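PDB 5K8J: ribonuclease VapC from Caulobacter crescentus, which is the toxin of a VapBC toxin-antitoxin pair, a PIN-domain protein that probably cleaves RNA with the help of magnesium. Local coordinates for residues 10-15 with 110-115. Residues are numbered along the deposited sequence; the frame is centred on the assembly and turned at random.
Sequences AIHLRD and VTFNAD
F112 and H12 meet in a T-shaped (edge-to-face) stack: their ring centroids lie 5.0 Å apart, the planes stand at 70°, and the phenyl presents its edge to one face of the imidazole. From CB, which heads toward the helical segment, the F112 side chain leaves with CG anti to its own carbonyl carbon (chi1 -60°), and the two side chains together bridge the 10.6 Å between H12 CA and F112 CA. CE2 does nearly all the touching. It sits 3.7 Å above the imidazole plane, over its centre, and F112 CE2 lies between 3.7 and 4.1 Å from all five ring atoms of H12 (CD2, CG, NE2, ND1 and CE1), evidence that it meets the face rather than a single atom. CZ, next round the ring, only grazes H12 CG at 4.2 Å. H12 ND1 is hydrogen-bonded to D17 OD2, which should limit rotation of the imidazole and so keep that face turned to F112. At the base of the phenylalanine, T111 OG1 accepts from N113 N (2.9 Å, 168°), an ST turn that shapes the chain around F112; T111 OG1 is also hydrogen-bonded to OD2 of D6, a predicted magnesium ligand. The pair thus joins helix 7-15 to the loop leaving strand 108-111, a neighbour of strand 3-5 in the parallel PIN-domain sheet, while V20 of helix 18-26 touches both side chains and V71 of the VapB antitoxin chain packs against H12.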
ATOM      1  N   ALA B  10       6.661   0.378 -29.765  1.00 14.84           N
ATOM      2  CA  ALA B  10       5.425   1.055 -30.126  1.00 13.58           C
ATOM      3  C   ALA B  10       5.652   2.105 -31.205  1.00 16.79           C
ATOM      4  O   ALA B  10       4.786   2.308 -32.062  1.00 15.95           O
ATOM      5  CB  ALA B  10       4.794   1.684 -28.892  1.00 14.68           C
ATOM      6  N   ILE B  11       6.770   2.828 -31.145  1.00 16.53           N
ATOM      7  CA  ILE B  11       7.108   3.775 -32.214  1.00 14.98           C
ATOM      8  C   ILE B  11       7.211   3.064 -33.563  1.00 19.75           C
ATOM      9  O   ILE B  11       6.720   3.562 -34.590  1.00 20.68           O
ATOM     10  CB  ILE B  11       8.406   4.543 -31.877  1.00 14.88           C
ATOM     11  CG1 ILE B  11       8.154   5.574 -30.800  1.00 16.78           C
ATOM     12  CG2 ILE B  11       8.988   5.251 -33.143  1.00 21.32           C
ATOM     13  CD1 ILE B  11       9.402   6.194 -30.231  1.00 19.88           C
ATOM     14  N   HIS B  12       7.882   1.915 -33.601  1.00 16.98           N
ATOM     15  CA  HIS B  12       8.022   1.192 -34.858  1.00 20.28           C
ATOM     16  C   HIS B  12       6.677   0.716 -35.378  1.00 20.83           C
ATOM     17  O   HIS B  12       6.445   0.692 -36.596  1.00 21.18           O
ATOM     18  CB  HIS B  12       9.003   0.034 -34.651  1.00 20.45           C
ATOM     19  CG  HIS B  12      10.439   0.482 -34.660  1.00 20.63           C
ATOM     20  ND1 HIS B  12      11.346   0.036 -35.602  1.00 28.27           N
ATOM     21  CD2 HIS B  12      11.102   1.392 -33.904  1.00 22.42           C
ATOM     22  CE1 HIS B  12      12.511   0.627 -35.400  1.00 27.90           C
ATOM     23  NE2 HIS B  12      12.390   1.457 -34.380  1.00 23.27           N
ATOM     24  N   LEU B  13       5.762   0.388 -34.475  1.00 22.33           N
ATOM     25  CA  LEU B  13       4.396   0.069 -34.870  1.00 25.71           C
ATOM     26  C   LEU B  13       3.699   1.305 -35.449  1.00 23.80           C
ATOM     27  O   LEU B  13       3.188   1.276 -36.578  1.00 24.60           O
ATOM     28  CB  LEU B  13       3.660  -0.507 -33.647  1.00 27.86           C
ATOM     29  CG  LEU B  13       2.305  -1.185 -33.759  1.00 33.52           C
ATOM     30  CD1 LEU B  13       2.334  -2.270 -34.834  1.00 37.74           C
ATOM     31  CD2 LEU B  13       1.943  -1.787 -32.417  1.00 31.65           C
ATOM     32  N   ARG B  14       3.755   2.433 -34.738  1.00 21.48           N
ATOM     33  CA  ARG B  14       3.128   3.666 -35.222  1.00 20.85           C
ATOM     34  C   ARG B  14       3.672   4.082 -36.587  1.00 28.16           C
ATOM     35  O   ARG B  14       2.917   4.562 -37.450  1.00 23.39           O
ATOM     36  CB  ARG B  14       3.350   4.801 -34.226  1.00 19.56           C
ATOM     37  CG  ARG B  14       2.615   6.114 -34.630  1.00 21.75           C
ATOM     38  CD  ARG B  14       3.176   7.405 -33.973  1.00 19.73           C
ATOM     39  NE  ARG B  14       4.579   7.603 -34.350  1.00 18.81           N
ATOM     40  CZ  ARG B  14       5.498   8.202 -33.601  1.00 16.37           C
ATOM     41  NH1 ARG B  14       5.196   8.718 -32.419  1.00 21.46           N
ATOM     42  NH2 ARG B  14       6.749   8.281 -34.036  1.00 19.74           N
ATOM     43  N   ASP B  15       4.979   3.956 -36.790  1.00 21.61           N
ATOM     44  CA  ASP B  15       5.592   4.450 -38.013  1.00 21.17           C
ATOM     45  C   ASP B  15       5.711   3.389 -39.098  1.00 25.51           C
ATOM     46  O   ASP B  15       6.226   3.698 -40.179  1.00 24.68           O
ATOM     47  CB  ASP B  15       6.946   5.074 -37.685  1.00 20.77           C
ATOM     48  CG  ASP B  15       6.795   6.366 -36.940  1.00 19.08           C
ATOM     49  OD1 ASP B  15       5.650   6.889 -36.881  1.00 22.73           O
ATOM     50  OD2 ASP B  15       7.791   6.865 -36.385  1.00 20.92           O
ATOM     51  N   VAL B 110       8.912  -6.265 -23.509  1.00 11.93           N
ATOM     52  CA  VAL B 110       9.425  -6.502 -24.856  1.00 12.47           C
ATOM     53  C   VAL B 110      10.173  -5.260 -25.327  1.00 12.29           C
ATOM     54  O   VAL B 110       9.596  -4.161 -25.361  1.00 12.47           O
ATOM     55  CB  VAL B 110       8.277  -6.805 -25.821  1.00 14.67           C
ATOM     56  CG1 VAL B 110       8.808  -7.027 -27.212  1.00 15.36           C
ATOM     57  CG2 VAL B 110       7.505  -8.017 -25.348  1.00 16.10           C
ATOM     58  N   THR B 111      11.439  -5.423 -25.679  1.00 12.63           N
ATOM     59  CA  THR B 111      12.284  -4.256 -25.901  1.00 17.26           C
ATOM     60  C   THR B 111      13.385  -4.533 -26.912  1.00 13.83           C
ATOM     61  O   THR B 111      13.851  -5.666 -27.091  1.00 14.74           O
ATOM     62  CB  THR B 111      12.903  -3.750 -24.586  1.00 16.39           C
ATOM     63  OG1 THR B 111      13.721  -2.596 -24.845  1.00 16.81           O
ATOM     64  CG2 THR B 111      13.763  -4.790 -23.952  1.00 14.60           C
ATOM     65  N   PHE B 112      13.777  -3.468 -27.619  1.00 15.10           N
ATOM     66  CA  PHE B 112      14.991  -3.516 -28.422  1.00 17.67           C
ATOM     67  C   PHE B 112      16.259  -3.246 -27.623  1.00 22.15           C
ATOM     68  O   PHE B 112      17.354  -3.369 -28.178  1.00 22.26           O
ATOM     69  CB  PHE B 112      14.954  -2.446 -29.518  1.00 23.78           C
ATOM     70  CG  PHE B 112      13.825  -2.564 -30.483  1.00 19.62           C
ATOM     71  CD1 PHE B 112      13.429  -3.779 -30.987  1.00 24.78           C
ATOM     72  CD2 PHE B 112      13.207  -1.415 -30.942  1.00 26.48           C
ATOM     73  CE1 PHE B 112      12.381  -3.850 -31.910  1.00 33.96           C
ATOM     74  CE2 PHE B 112      12.171  -1.480 -31.852  1.00 28.50           C
ATOM     75  CZ  PHE B 112      11.754  -2.691 -32.327  1.00 28.31           C
ATOM     76  N   ASN B 113      16.142  -2.817 -26.369  1.00 20.04           N
ATOM     77  CA  ASN B 113      17.299  -2.392 -25.597  1.00 21.91           C
ATOM     78  C   ASN B 113      17.433  -3.222 -24.334  1.00 14.74           C
ATOM     79  O   ASN B 113      17.499  -2.650 -23.245  1.00 18.42           O
ATOM     80  CB  ASN B 113      17.172  -0.926 -25.167  1.00 23.97           C
ATOM     81  CG  ASN B 113      17.010   0.029 -26.321  1.00 47.35           C
ATOM     82  OD1 ASN B 113      17.543  -0.188 -27.401  1.00 64.09           O
ATOM     83  ND2 ASN B 113      16.282   1.126 -26.079  1.00 46.80           N
ATOM     84  N   ALA B 114      17.488  -4.554 -24.454  1.00 20.36           N
ATOM     85  CA  ALA B 114      17.426  -5.394 -23.262  1.00 19.81           C
ATOM     86  C   ALA B 114      18.582  -5.131 -22.301  1.00 17.15           C
ATOM     87  O   ALA B 114      18.407  -5.255 -21.071  1.00 17.17           O
ATOM     88  CB  ALA B 114      17.411  -6.866 -23.667  1.00 24.06           C
ATOM     89  N   ASP B 115      19.736  -4.720 -22.814  1.00 20.16           N
ATOM     90  CA  ASP B 115      20.893  -4.529 -21.941  1.00 23.76           C
ATOM     91  C   ASP B 115      20.660  -3.442 -20.902  1.00 20.56           C
ATOM     92  O   ASP B 115      21.265  -3.493 -19.825  1.00 24.83           O
ATOM     93  CB  ASP B 115      22.128  -4.202 -22.779  1.00 35.52           C
ATOM     94  CG  ASP B 115      22.707  -5.429 -23.447  1.00 50.49           C
ATOM     95  OD1 ASP B 115      22.417  -6.557 -22.984  1.00 52.62           O
ATOM     96  OD2 ASP B 115      23.452  -5.264 -24.433  1.00 58.89           O
TER